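Isomaltose glucohydrolase (Kribbella flavida, PDB 5Z3E) hydrolyses the alpha-1,6-glucosidic linkage of isomaltose from its non-reducing end, releasing beta-D-glucose and D-glucose, in the intracellular breakdown of a cyclic tetrasaccharide made from starch. Local coordinates at residues A[77-82]-A[385-390]; A[109-114]-A[128-133]; A[113-118]-A[185-190]; A[181-186]-A[228-233]; A[271-276]-A[324-329]. The protein carries 1 engineered substitution. One frame throughout, in Å; residues are numbered along the deposited sequence.

Interaction 1: residues A[77-82]-A[385-390]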
# COMPACT_ATOMS: atom_id res chain seq x y z
N GLY A 77 -6.85 -1.30 -1.12
CA GLY A 77 -7.75 -2.16 -0.38
C GLY A 77 -7.08 -2.91 0.75
O GLY A 77 -7.68 -3.11 1.81
N SER A 78 -5.83 -3.33 0.55
CA SER A 78 -5.12 -4.07 1.57
C SER A 78 -4.77 -3.21 2.79
O SER A 78 -4.94 -3.63 3.93
CB SER A 78 -3.85 -4.68 0.99
OG SER A 78 -4.15 -5.70 0.05
N PHE A 79 -4.31 -1.97 2.55
CA PHE A 79 -4.08 -1.08 3.68
C PHE A 79 -5.39 -0.70 4.36
O PHE A 79 -5.46 -0.58 5.58
CB PHE A 79 -3.30 0.16 3.26
CG PHE A 79 -1.83 -0.06 3.11
CD1 PHE A 79 -1.02 -0.30 4.22
CD2 PHE A 79 -1.21 0.06 1.88
CE1 PHE A 79 0.35 -0.46 4.09
CE2 PHE A 79 0.16 -0.04 1.76
CZ PHE A 79 0.93 -0.35 2.87
N THR A 80 -6.45 -0.48 3.57
CA THR A 80 -7.76 -0.22 4.12
C THR A 80 -8.19 -1.36 5.02
O THR A 80 -8.63 -1.16 6.16
CB THR A 80 -8.79 0.06 3.00
OG1 THR A 80 -8.39 1.22 2.26
CG2 THR A 80 -10.17 0.31 3.53
N ALA A 81 -8.05 -2.59 4.52
CA ALA A 81 -8.42 -3.77 5.27
C ALA A 81 -7.63 -3.92 6.55
O ALA A 81 -8.16 -4.37 7.57
CB ALA A 81 -8.23 -5.03 4.41
N GLU A 82 -6.34 -3.56 6.54
CA GLU A 82 -5.52 -3.63 7.74
C GLU A 82 -6.01 -2.63 8.78
O GLU A 82 -6.07 -2.96 9.97
CB GLU A 82 -4.05 -3.40 7.38
CG GLU A 82 -3.11 -3.27 8.57
CD GLU A 82 -2.96 -4.49 9.47
OE1 GLU A 82 -3.58 -5.54 9.24
OE2 GLU A 82 -2.18 -4.34 10.46
N HIS A 385 -8.19 6.99 4.99
CA HIS A 385 -8.83 6.55 6.20
C HIS A 385 -8.24 5.28 6.79
O HIS A 385 -8.09 5.15 8.00
CB HIS A 385 -10.34 6.42 5.98
CG HIS A 385 -11.02 7.75 5.81
ND1 HIS A 385 -11.32 8.55 6.90
CD2 HIS A 385 -11.38 8.46 4.72
CE1 HIS A 385 -11.85 9.67 6.47
NE2 HIS A 385 -11.91 9.66 5.15
N GLY A 386 -7.90 4.32 5.91
CA GLY A 386 -7.26 3.12 6.40
C GLY A 386 -5.94 3.40 7.08
O GLY A 386 -5.65 2.84 8.14
N MET A 387 -5.13 4.26 6.47
CA MET A 387 -3.85 4.60 7.05
C MET A 387 -3.99 5.39 8.35
O MET A 387 -3.20 5.22 9.28
CB MET A 387 -2.98 5.40 6.08
CG MET A 387 -2.59 4.72 4.85
SD MET A 387 -1.64 3.15 5.12
CE MET A 387 -0.14 3.78 5.74
N TYR A 388 -4.99 6.27 8.42
CA TYR A 388 -5.28 6.97 9.67
C TYR A 388 -5.56 5.96 10.79
O TYR A 388 -5.02 6.07 11.90
CB TYR A 388 -6.47 7.92 9.49
CG TYR A 388 -6.81 8.59 10.79
CD1 TYR A 388 -6.11 9.69 11.21
CD2 TYR A 388 -7.80 8.08 11.62
CE1 TYR A 388 -6.38 10.27 12.44
CE2 TYR A 388 -8.07 8.63 12.84
CZ TYR A 388 -7.40 9.74 13.24
OH TYR A 388 -7.64 10.32 14.48
N LEU A 389 -6.40 4.96 10.49
CA LEU A 389 -6.70 3.94 11.48
C LEU A 389 -5.46 3.19 11.93
O LEU A 389 -5.31 2.90 13.12
CB LEU A 389 -7.75 2.97 10.95
CG LEU A 389 -9.16 3.55 10.83
CD1 LEU A 389 -10.07 2.52 10.20
CD2 LEU A 389 -9.70 3.96 12.21
N ILE A 390 -4.57 2.85 11.00
CA ILE A 390 -3.35 2.15 11.37
C ILE A 390 -2.51 3.01 12.31
O ILE A 390 -2.05 2.53 13.34
CB ILE A 390 -2.54 1.73 10.13
CG1 ILE A 390 -3.32 0.72 9.29
CG2 ILE A 390 -1.19 1.16 10.55
CD1 ILE A 390 -2.71 0.41 7.94
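Met387 and Ile390 close on Phe79 from the neighbouring helix. The sulfur does the touching for Met387: SD lies 3.6 Å from Phe79 CD1 and 4.1 Å from the ring centroid, 33° off the ring normal, an oblique Met-aromatic contact. Ile390 uses its terminal methyl, which comes to the edge of the same ring near its plane; Ile390 CD1 also packs 3.8 Å from Glu82 CG, the two side chains running at about a right angle. The bend of the Met387 chain at chi2 (-59°) swings its sulfur back toward Phe79 although the first bond does not head that way. Close approach of the backbones is possible because Gly386 has no side chain, and its CA sits 4.1 Å from Thr80 CA. The segment axes pass 7.6 Å apart at 39°. Further out, Trp383 and Trp158 meet the Phe79 ring, Met387 and Ile390 rest on Trp325, and the buried Glu82 carboxylate is paired with Arg86 and Arg166. Glycine-mediated packing of two helices crossing at a moderate angle, one early and one late in the chain, suits the (alpha/alpha)6 barrel of glycoside hydrolase family 15.

Interaction 2: residues A[109-114]-A[128-133]; sequences GQVDDL and GMLPTR
Val111 and Leu114, one turn apart on helix 108-119, face an irregular run of chain at Leu130 and Met129, with CA atoms 7.9 Å apart for Val111 and Leu130 and 7.8 Å for Leu114 and Met129. At that spacing the contact belongs to side chains. Gln110 spans the gap with an extended chain, CG anti to the backbone N (chi1 -180°), and its amide slides past Leu130 in the opposite direction, OE1 standing 3.6 Å from Leu130 CD2. Its NE2 makes a weak hydrogen bond to Gly128 O (3.4 Å, 151° at the hydrogen). Two waters reinforce this thin link. One accepts from Gln110 NE2 at 2.9 Å and lies in hydrogen-bonding range of Met129 O, while the other bridges NE2, weakly, to Gly128 O. The far side of the amide is fixed by Arg107, which donates to Gln110 OE1. Deeper in, Val111 CG2 meets Leu130 CD1 at 3.8 Å, the two side chains crossing at about a right angle, and Leu114 brings CD2 to 3.5 Å from Gly128 O. Tyr184 of helix 175-188 accepts a hydrogen bond from Leu130 N. The contact packs helix 108-119 against the loop that leads to strand 134-135 in this (alpha/alpha)6-barrel enzyme; Gly128 lies about 8 Å from the side chain of Trp145, which probably binds substrate, as in related enzymes.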
# COMPACT_ATOMS: atom_id res chain seq x y z
N GLY A 109 -6.10 -20.07 -13.94
CA GLY A 109 -5.71 -20.49 -15.29
C GLY A 109 -4.85 -19.47 -16.00
O GLY A 109 -3.86 -19.83 -16.64
N GLN A 110 -5.16 -18.18 -15.85
CA GLN A 110 -4.35 -17.11 -16.46
C GLN A 110 -2.94 -17.19 -15.91
O GLN A 110 -1.96 -17.11 -16.68
CB GLN A 110 -4.99 -15.75 -16.22
CG GLN A 110 -4.20 -14.60 -16.83
CD GLN A 110 -4.88 -13.25 -16.67
OE1 GLN A 110 -5.92 -13.14 -16.04
NE2 GLN A 110 -4.27 -12.20 -17.21
N VAL A 111 -2.79 -17.32 -14.59
CA VAL A 111 -1.47 -17.41 -13.99
C VAL A 111 -0.76 -18.68 -14.45
O VAL A 111 0.42 -18.63 -14.81
CB VAL A 111 -1.54 -17.29 -12.47
CG1 VAL A 111 -0.25 -17.65 -11.80
CG2 VAL A 111 -1.99 -15.87 -12.11
N ASP A 112 -1.45 -19.82 -14.46
CA ASP A 112 -0.81 -21.05 -14.92
C ASP A 112 -0.31 -20.87 -16.36
O ASP A 112 0.78 -21.36 -16.69
CB ASP A 112 -1.77 -22.22 -14.83
CG ASP A 112 -2.02 -22.66 -13.38
OD1 ASP A 112 -1.25 -22.26 -12.50
OD2 ASP A 112 -2.98 -23.42 -13.18
N ASP A 113 -1.10 -20.22 -17.20
CA ASP A 113 -0.68 -20.01 -18.58
C ASP A 113 0.52 -19.06 -18.67
O ASP A 113 1.41 -19.29 -19.51
CB ASP A 113 -1.84 -19.44 -19.39
CG ASP A 113 -2.95 -20.45 -19.66
OD1 ASP A 113 -2.76 -21.66 -19.40
OD2 ASP A 113 -4.03 -19.99 -20.10
N LEU A 114 0.58 -18.02 -17.86
CA LEU A 114 1.73 -17.13 -17.86
C LEU A 114 2.99 -17.89 -17.46
O LEU A 114 4.04 -17.72 -18.05
CB LEU A 114 1.51 -15.95 -16.90
CG LEU A 114 0.43 -14.95 -17.33
CD1 LEU A 114 0.17 -13.98 -16.17
CD2 LEU A 114 0.81 -14.15 -18.57
N GLY A 128 -0.30 -8.85 -21.15
CA GLY A 128 -0.90 -10.11 -20.75
C GLY A 128 -0.92 -10.36 -19.24
O GLY A 128 -1.39 -11.41 -18.81
N MET A 129 -0.39 -9.44 -18.46
CA MET A 129 -0.22 -9.67 -17.04
C MET A 129 -1.52 -9.46 -16.27
O MET A 129 -2.53 -9.00 -16.80
CB MET A 129 0.92 -8.77 -16.54
CG MET A 129 2.24 -9.04 -17.25
SD MET A 129 2.87 -10.73 -17.05
CE MET A 129 3.60 -10.57 -15.46
N LEU A 130 -1.51 -9.82 -14.98
CA LEU A 130 -2.68 -9.57 -14.14
C LEU A 130 -2.87 -8.06 -13.98
O LEU A 130 -1.91 -7.28 -14.08
CB LEU A 130 -2.52 -10.23 -12.77
CG LEU A 130 -2.49 -11.73 -12.72
CD1 LEU A 130 -2.43 -12.22 -11.29
CD2 LEU A 130 -3.67 -12.30 -13.40
N PRO A 131 -4.10 -7.63 -13.75
CA PRO A 131 -4.41 -6.20 -13.80
C PRO A 131 -4.08 -5.44 -12.53
O PRO A 131 -3.81 -6.02 -11.46
CB PRO A 131 -5.91 -6.17 -14.07
CG PRO A 131 -6.37 -7.39 -13.32
CD PRO A 131 -5.32 -8.44 -13.61
N THR A 132 -4.16 -4.13 -12.68
CA THR A 132 -4.06 -3.17 -11.59
C THR A 132 -5.46 -2.78 -11.11
O THR A 132 -5.82 -3.04 -9.96
CB THR A 132 -3.25 -1.97 -12.06
OG1 THR A 132 -1.93 -2.47 -12.27
CG2 THR A 132 -3.26 -0.85 -11.05
N ARG A 133 -6.29 -2.20 -11.95
CA ARG A 133 -7.67 -1.91 -11.55
C ARG A 133 -8.52 -3.14 -11.70
O ARG A 133 -8.45 -3.81 -12.74
CB ARG A 133 -8.28 -0.79 -12.39
CG ARG A 133 -7.55 0.53 -12.32
CD ARG A 133 -8.37 1.63 -12.92
NE ARG A 133 -7.59 2.84 -13.10
CZ ARG A 133 -8.14 4.04 -13.31
NH1 ARG A 133 -9.45 4.16 -13.43
NH2 ARG A 133 -7.37 5.08 -13.34
O HOH W 1 -5.23 -9.45 -17.12
O HOH W 2 -2.78 -13.37 -19.94

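Interaction 3: residues A[113-118]-A[185-190]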
# COMPACT_ATOMS: atom_id res chain seq x y z
N ASP A 113 -1.10 -20.22 -17.20
CA ASP A 113 -0.68 -20.01 -18.58
C ASP A 113 0.52 -19.06 -18.67
O ASP A 113 1.41 -19.29 -19.51
CB ASP A 113 -1.84 -19.44 -19.39
CG ASP A 113 -2.95 -20.45 -19.66
OD1 ASP A 113 -2.76 -21.66 -19.40
OD2 ASP A 113 -4.03 -19.99 -20.10
N LEU A 114 0.58 -18.02 -17.86
CA LEU A 114 1.73 -17.13 -17.86
C LEU A 114 2.99 -17.89 -17.46
O LEU A 114 4.04 -17.72 -18.05
CB LEU A 114 1.51 -15.95 -16.90
CG LEU A 114 0.43 -14.95 -17.33
CD1 LEU A 114 0.17 -13.98 -16.17
CD2 LEU A 114 0.81 -14.15 -18.57
N LEU A 115 2.86 -18.74 -16.43
CA LEU A 115 4.00 -19.50 -15.95
C LEU A 115 4.46 -20.51 -16.99
O LEU A 115 5.64 -20.73 -17.19
CB LEU A 115 3.68 -20.20 -14.64
CG LEU A 115 3.83 -19.29 -13.36
CD1 LEU A 115 3.52 -17.86 -13.37
CD2 LEU A 115 3.12 -20.08 -12.22
N ALA A 116 3.51 -21.15 -17.67
CA ALA A 116 3.87 -22.09 -18.74
C ALA A 116 4.58 -21.35 -19.88
O ALA A 116 5.52 -21.91 -20.48
CB ALA A 116 2.63 -22.76 -19.25
N ALA A 117 4.12 -20.14 -20.22
CA ALA A 117 4.76 -19.33 -21.25
C ALA A 117 6.22 -19.03 -20.88
O ALA A 117 7.12 -19.20 -21.70
CB ALA A 117 3.95 -18.07 -21.51
N VAL A 118 6.44 -18.59 -19.64
CA VAL A 118 7.79 -18.39 -19.16
C VAL A 118 8.62 -19.66 -19.33
O VAL A 118 9.76 -19.62 -19.80
CB VAL A 118 7.81 -17.93 -17.69
CG1 VAL A 118 9.22 -17.95 -17.14
CG2 VAL A 118 7.19 -16.56 -17.56
N LEU A 185 3.89 -14.05 -7.94
CA LEU A 185 5.00 -13.26 -7.46
C LEU A 185 6.33 -13.98 -7.52
O LEU A 185 7.35 -13.37 -7.81
CB LEU A 185 4.73 -12.77 -6.05
CG LEU A 185 3.61 -11.74 -5.92
CD1 LEU A 185 3.34 -11.44 -4.48
CD2 LEU A 185 3.92 -10.49 -6.72
N LEU A 186 6.34 -15.29 -7.27
CA LEU A 186 7.60 -16.03 -7.37
C LEU A 186 8.15 -15.96 -8.80
O LEU A 186 9.35 -15.95 -9.00
CB LEU A 186 7.44 -17.48 -6.92
CG LEU A 186 7.17 -17.68 -5.44
CD1 LEU A 186 6.91 -19.15 -5.18
CD2 LEU A 186 8.31 -17.21 -4.57
N ALA A 187 7.26 -15.93 -9.79
CA ALA A 187 7.68 -15.84 -11.18
C ALA A 187 8.09 -14.45 -11.61
O ALA A 187 8.96 -14.32 -12.47
CB ALA A 187 6.55 -16.34 -12.07
N PHE A 188 7.45 -13.41 -11.07
CA PHE A 188 7.54 -12.08 -11.67
C PHE A 188 8.06 -10.99 -10.74
O PHE A 188 8.06 -9.82 -11.11
CB PHE A 188 6.19 -11.69 -12.28
CG PHE A 188 5.76 -12.61 -13.39
CD1 PHE A 188 6.53 -12.73 -14.52
CD2 PHE A 188 4.61 -13.37 -13.29
CE1 PHE A 188 6.17 -13.56 -15.53
CE2 PHE A 188 4.24 -14.21 -14.30
CZ PHE A 188 5.01 -14.32 -15.42
N TRP A 189 8.58 -11.35 -9.57
CA TRP A 189 9.03 -10.35 -8.63
C TRP A 189 10.12 -9.44 -9.18
O TRP A 189 10.20 -8.29 -8.77
CB TRP A 189 9.51 -11.00 -7.35
CG TRP A 189 10.74 -11.77 -7.54
CD1 TRP A 189 10.85 -13.09 -7.88
CD2 TRP A 189 12.08 -11.27 -7.41
NE1 TRP A 189 12.17 -13.45 -7.95
CE2 TRP A 189 12.93 -12.33 -7.67
CE3 TRP A 189 12.63 -10.02 -7.10
CZ2 TRP A 189 14.34 -12.19 -7.59
CZ3 TRP A 189 13.98 -9.86 -7.06
CH2 TRP A 189 14.81 -10.93 -7.32
N ASP A 190 10.96 -9.95 -10.07
CA ASP A 190 12.13 -9.24 -10.55
C ASP A 190 11.89 -8.52 -11.86
O ASP A 190 12.84 -7.95 -12.43
CB ASP A 190 13.34 -10.14 -10.66
CG ASP A 190 13.17 -11.24 -11.65
OD1 ASP A 190 12.05 -11.58 -12.01
OD2 ASP A 190 14.26 -11.79 -12.06
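In 185-190 the first residue to touch is Ala187, near the end of helix 175-188, and its methyl receives the end of Leu115 from helix 108-119, with CB 3.6 Å from Leu115 CD1. The two backbones are near each other here, Leu115 CA and Ala187 CA being 7.0 Å apart. Phe188 follows and carries the largest share of the contact. Its CG lies anti to its own carbonyl carbon (chi1 -62°), which lays the ring out toward Leu114, Leu115 and, a turn on, Val118. Leu115 CD1 reaches across obliquely to Phe188 CE2 at 3.8 Å, so the same methyl serves both Ala187 and Phe188. Val118 runs past the ring in the opposite direction and sets CG2 3.8 Å from Phe188 CE1. At the ring edge, near its plane, Leu114 offers CB, 4.1 Å from Phe188 CZ. Ala187 CB also lies over one face of the ring toward its rim, and Met129 and Tyr184 add further packing to Phe188. Replacing Phe188 by an alanine would probably open a gap between the helices and leave Val118 and Leu114 without their partner. No hydrogen bond or charge pair spans the two segments, so the join is made by shape and apolar burial alone, its partners being methyl and methylene groups gathered round one aromatic ring.

Interaction 4: residues A[181-186]-A[228-233]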
# COMPACT_ATOMS: atom_id res chain seq x y z
N ALA A 181 -1.57 -15.86 -5.93
CA ALA A 181 -0.70 -14.70 -5.74
C ALA A 181 0.75 -15.10 -5.52
O ALA A 181 1.66 -14.45 -6.07
CB ALA A 181 -1.21 -13.87 -4.57
N VAL A 182 0.99 -16.13 -4.72
CA VAL A 182 2.35 -16.57 -4.48
C VAL A 182 2.99 -17.05 -5.77
O VAL A 182 4.12 -16.67 -6.10
CB VAL A 182 2.43 -17.66 -3.39
CG1 VAL A 182 3.81 -18.27 -3.34
CG2 VAL A 182 2.05 -17.11 -2.03
N ASP A 183 2.31 -17.92 -6.51
CA ASP A 183 2.89 -18.43 -7.75
C ASP A 183 3.23 -17.28 -8.69
O ASP A 183 4.27 -17.30 -9.36
CB ASP A 183 1.93 -19.41 -8.42
CG ASP A 183 1.86 -20.78 -7.76
OD1 ASP A 183 2.76 -21.14 -6.97
OD2 ASP A 183 0.92 -21.52 -8.13
N TYR A 184 2.34 -16.30 -8.80
CA TYR A 184 2.56 -15.15 -9.67
C TYR A 184 3.79 -14.37 -9.23
O TYR A 184 4.65 -14.03 -10.06
CB TYR A 184 1.30 -14.30 -9.63
CG TYR A 184 1.29 -13.11 -10.57
CD1 TYR A 184 1.26 -13.27 -11.94
CD2 TYR A 184 1.26 -11.81 -10.08
CE1 TYR A 184 1.19 -12.18 -12.79
CE2 TYR A 184 1.18 -10.72 -10.91
CZ TYR A 184 1.13 -10.90 -12.28
OH TYR A 184 1.00 -9.88 -13.17
N LEU A 185 3.89 -14.05 -7.94
CA LEU A 185 5.00 -13.26 -7.46
C LEU A 185 6.33 -13.98 -7.52
O LEU A 185 7.35 -13.37 -7.81
CB LEU A 185 4.73 -12.77 -6.05
CG LEU A 185 3.61 -11.74 -5.92
CD1 LEU A 185 3.34 -11.44 -4.48
CD2 LEU A 185 3.92 -10.49 -6.72
N LEU A 186 6.34 -15.29 -7.27
CA LEU A 186 7.60 -16.03 -7.37
C LEU A 186 8.15 -15.96 -8.80
O LEU A 186 9.35 -15.95 -9.00
CB LEU A 186 7.44 -17.48 -6.92
CG LEU A 186 7.17 -17.68 -5.44
CD1 LEU A 186 6.91 -19.15 -5.18
CD2 LEU A 186 8.31 -17.21 -4.57
N ALA A 228 2.90 -25.61 2.83
CA ALA A 228 2.63 -25.20 1.47
C ALA A 228 3.81 -25.56 0.58
O ALA A 228 4.97 -25.45 1.00
CB ALA A 228 2.39 -23.71 1.40
N PRO A 229 3.56 -25.96 -0.67
CA PRO A 229 4.67 -26.37 -1.53
C PRO A 229 5.69 -25.27 -1.79
O PRO A 229 6.86 -25.56 -2.04
CB PRO A 229 3.98 -26.81 -2.84
CG PRO A 229 2.66 -26.39 -2.70
CD PRO A 229 2.25 -26.17 -1.31
N TRP A 230 5.26 -24.03 -1.72
CA TRP A 230 6.07 -22.85 -1.96
C TRP A 230 6.70 -22.28 -0.70
O TRP A 230 7.34 -21.22 -0.77
CB TRP A 230 5.24 -21.79 -2.69
CG TRP A 230 3.84 -21.61 -2.17
CD1 TRP A 230 2.69 -21.96 -2.82
CD2 TRP A 230 3.42 -21.04 -0.92
NE1 TRP A 230 1.59 -21.63 -2.09
CE2 TRP A 230 2.00 -21.07 -0.91
CE3 TRP A 230 4.07 -20.50 0.18
CZ2 TRP A 230 1.25 -20.59 0.16
CZ3 TRP A 230 3.32 -20.03 1.24
CH2 TRP A 230 1.92 -20.08 1.22
N SER A 231 6.54 -22.93 0.46
CA SER A 231 6.98 -22.34 1.71
C SER A 231 8.44 -21.86 1.67
O SER A 231 8.73 -20.70 1.94
CB SER A 231 6.77 -23.33 2.86
OG SER A 231 7.27 -22.82 4.06
N ALA A 232 9.36 -22.76 1.38
CA ALA A 232 10.78 -22.39 1.36
C ALA A 232 11.07 -21.36 0.29
O ALA A 232 11.86 -20.42 0.49
CB ALA A 232 11.64 -23.63 1.15
N ALA A 233 10.48 -21.54 -0.88
CA ALA A 233 10.75 -20.66 -2.01
C ALA A 233 10.44 -19.21 -1.66
O ALA A 233 11.16 -18.30 -2.10
CB ALA A 233 9.96 -21.10 -3.22
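Val182 stands over one face of the Trp230 indole, the two side chains meeting at about a right angle. Its CG1 methyl lies 3.7 Å from the centroid of the five-membered ring and 19° off the normal, a CH-pi contact, and comes within 3.5 Å of Trp230 CG. The second branch, CG2, looks toward the other half of the indole, 4.1 Å from Trp230 CE2. From the opposite face Ala228 CB covers the centre of the ring system, so the indole is held flat between a helix residue and the start of its own turn. That turn, a type I beta turn from Ala228 to Ser231, leads into helix 231-248, and a chi1 of 43° sets Trp230 CG between the backbone N and the carbonyl carbon, turning the indole toward helix 175-188. Leu186, one turn beyond Val182, also crosses Trp230 at about a right angle; its CD1 touches Trp230 CB at 4.0 Å and Ala233 CB at 4.1 Å. The indole NE1 is satisfied by Asp179, which fixes the rotation of the ring. A leucine in place of Trp230 would probably leave Val182 without its flat partner and Asp179 without its N-H donor. The contact thus sets the beginning of helix 231-248 against the side of helix 175-188, where Val219 of helix 206-220 touches both Val182 and Trp230, and Leu157 of helix 151-167 packs on Val182.

Interaction 5: residues A[271-276]-A[324-329]; sequences CVVPFG and GWNLAA
A loop turned by a cis-proline, Val273-Pro274, is clasped here by the last turns of helix 317-329 in the (alpha/alpha)6 barrel, with Asn326 and Trp325 as the two halves of the grip. Asn326 works through a two-pronged side-chain-to-backbone pairing with a single residue. Val273 N donates to Asn326 OD1 at 3.0 Å, on a lone pair in the carbonyl plane, and Asn326 ND2 donates to Val273 O at 2.9 Å, again on a lone pair in the plane; the second bond is the straighter, 159° at the hydrogen against 147°. The amide therefore answers both polar backbone atoms of Val273 much as a neighbouring strand would. Its ND2 has a further partner in Leu322 O on the preceding turn of the helix, which pins the orientation of the amide, so both its ends are engaged although Asn326 is buried. Trp325 deals with the apolar parts of the loop. With CG anti to the backbone N (chi1 -178°), its indole leans toward the loop and lies under Val273, while Pro274 crosses it at about a right angle and brings CG to 3.7 Å from Trp325 CH2. One branch of Val273, CG2, meets Ala329 CB at 3.7 Å. Trp158 of helix 151-167 touches both Pro274 and Trp325, joining the loop to that helix. The remaining methyl of Val273 makes a CH-pi contact: CG1 sits over the five-membered ring of Trp325, 3.6 Å from its centroid.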
# COMPACT_ATOMS: atom_id res chain seq x y z
N CYS A 271 8.99 0.08 3.24
CA CYS A 271 10.00 -0.96 3.18
C CYS A 271 10.58 -1.32 4.54
O CYS A 271 11.23 -2.36 4.67
CB CYS A 271 11.13 -0.50 2.28
SG CYS A 271 10.65 -0.28 0.57
N VAL A 272 10.38 -0.44 5.52
CA VAL A 272 10.77 -0.70 6.90
C VAL A 272 9.56 -1.32 7.59
O VAL A 272 9.50 -2.55 7.75
CB VAL A 272 11.31 0.59 7.58
CG1 VAL A 272 11.77 0.27 8.98
CG2 VAL A 272 12.43 1.20 6.76
N VAL A 273 8.58 -0.50 7.94
CA VAL A 273 7.30 -0.99 8.44
C VAL A 273 6.22 -0.63 7.42
O VAL A 273 6.09 0.54 7.04
CB VAL A 273 6.97 -0.34 9.80
CG1 VAL A 273 5.62 -0.74 10.30
CG2 VAL A 273 8.06 -0.65 10.81
N PRO A 274 5.44 -1.61 6.93
CA PRO A 274 5.30 -2.97 7.45
C PRO A 274 6.10 -4.03 6.71
O PRO A 274 6.06 -5.18 7.12
CB PRO A 274 3.81 -3.24 7.26
CG PRO A 274 3.48 -2.53 5.98
CD PRO A 274 4.31 -1.25 6.04
N PHE A 275 6.81 -3.70 5.62
CA PHE A 275 7.29 -4.76 4.75
C PHE A 275 8.61 -5.42 5.15
O PHE A 275 8.93 -6.48 4.63
CB PHE A 275 7.28 -4.31 3.32
CG PHE A 275 5.84 -3.91 2.83
CD1 PHE A 275 4.72 -4.69 3.17
CD2 PHE A 275 5.68 -2.82 2.08
CE1 PHE A 275 3.44 -4.34 2.76
CE2 PHE A 275 4.37 -2.47 1.60
CZ PHE A 275 3.30 -3.25 2.02
N GLY A 276 9.38 -4.83 6.05
CA GLY A 276 10.43 -5.56 6.75
C GLY A 276 11.73 -5.85 6.02
O GLY A 276 12.43 -6.79 6.41
N GLY A 324 4.51 8.51 9.85
CA GLY A 324 4.19 8.48 11.26
C GLY A 324 4.25 7.08 11.87
O GLY A 324 4.73 6.90 12.98
N TRP A 325 3.72 6.10 11.13
CA TRP A 325 3.73 4.70 11.57
C TRP A 325 5.17 4.25 11.79
O TRP A 325 5.52 3.63 12.78
CB TRP A 325 3.02 3.90 10.50
CG TRP A 325 2.85 2.42 10.71
CD1 TRP A 325 3.13 1.65 11.80
CD2 TRP A 325 2.29 1.54 9.74
NE1 TRP A 325 2.76 0.34 11.55
CE2 TRP A 325 2.25 0.26 10.29
CE3 TRP A 325 1.82 1.73 8.44
CZ2 TRP A 325 1.74 -0.85 9.59
CZ3 TRP A 325 1.32 0.66 7.75
CH2 TRP A 325 1.28 -0.61 8.31
N ASN A 326 6.03 4.60 10.82
CA ASN A 326 7.43 4.26 10.89
C ASN A 326 8.16 4.96 12.05
O ASN A 326 9.01 4.35 12.71
CB ASN A 326 8.10 4.50 9.55
CG ASN A 326 7.97 3.27 8.70
OD1 ASN A 326 8.80 2.37 8.83
ND2 ASN A 326 6.89 3.17 7.93
N LEU A 327 7.80 6.21 12.32
CA LEU A 327 8.37 6.92 13.46
C LEU A 327 7.94 6.26 14.77
O LEU A 327 8.76 6.04 15.66
CB LEU A 327 7.97 8.38 13.40
CG LEU A 327 8.65 9.18 12.29
CD1 LEU A 327 7.95 10.52 12.06
CD2 LEU A 327 10.12 9.38 12.56
N ALA A 328 6.66 5.91 14.87
CA ALA A 328 6.17 5.24 16.08
C ALA A 328 6.94 3.95 16.33
O ALA A 328 7.38 3.66 17.43
CB ALA A 328 4.69 4.98 15.99
N ALA A 329 7.12 3.16 15.26
CA ALA A 329 7.79 1.88 15.37
C ALA A 329 9.24 2.02 15.78
O ALA A 329 9.82 1.08 16.36
CB ALA A 329 7.68 1.13 14.03

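The five contacts fall into two groups within one helical barrel. Interactions 2, 3 and 4 cluster on one side, with 2 and 4 also meeting at Tyr184: interactions 2 and 3 share helix 108-119, with centres about 9 Å apart, and interactions 3 and 4 share helix 175-188, with centres about 11 Å apart. Interactions 1 and 5, about 14 Å between centres, touch through Trp325 and Phe275. The groups stand well apart, interactions 2 and 5 having centres about 31 Å from each other on opposite sides of the chain's centre. In sequence, interaction 1 closes a loop that encloses all the others, so residues 385-390 return to an early helix and complete a compact single-chain fold.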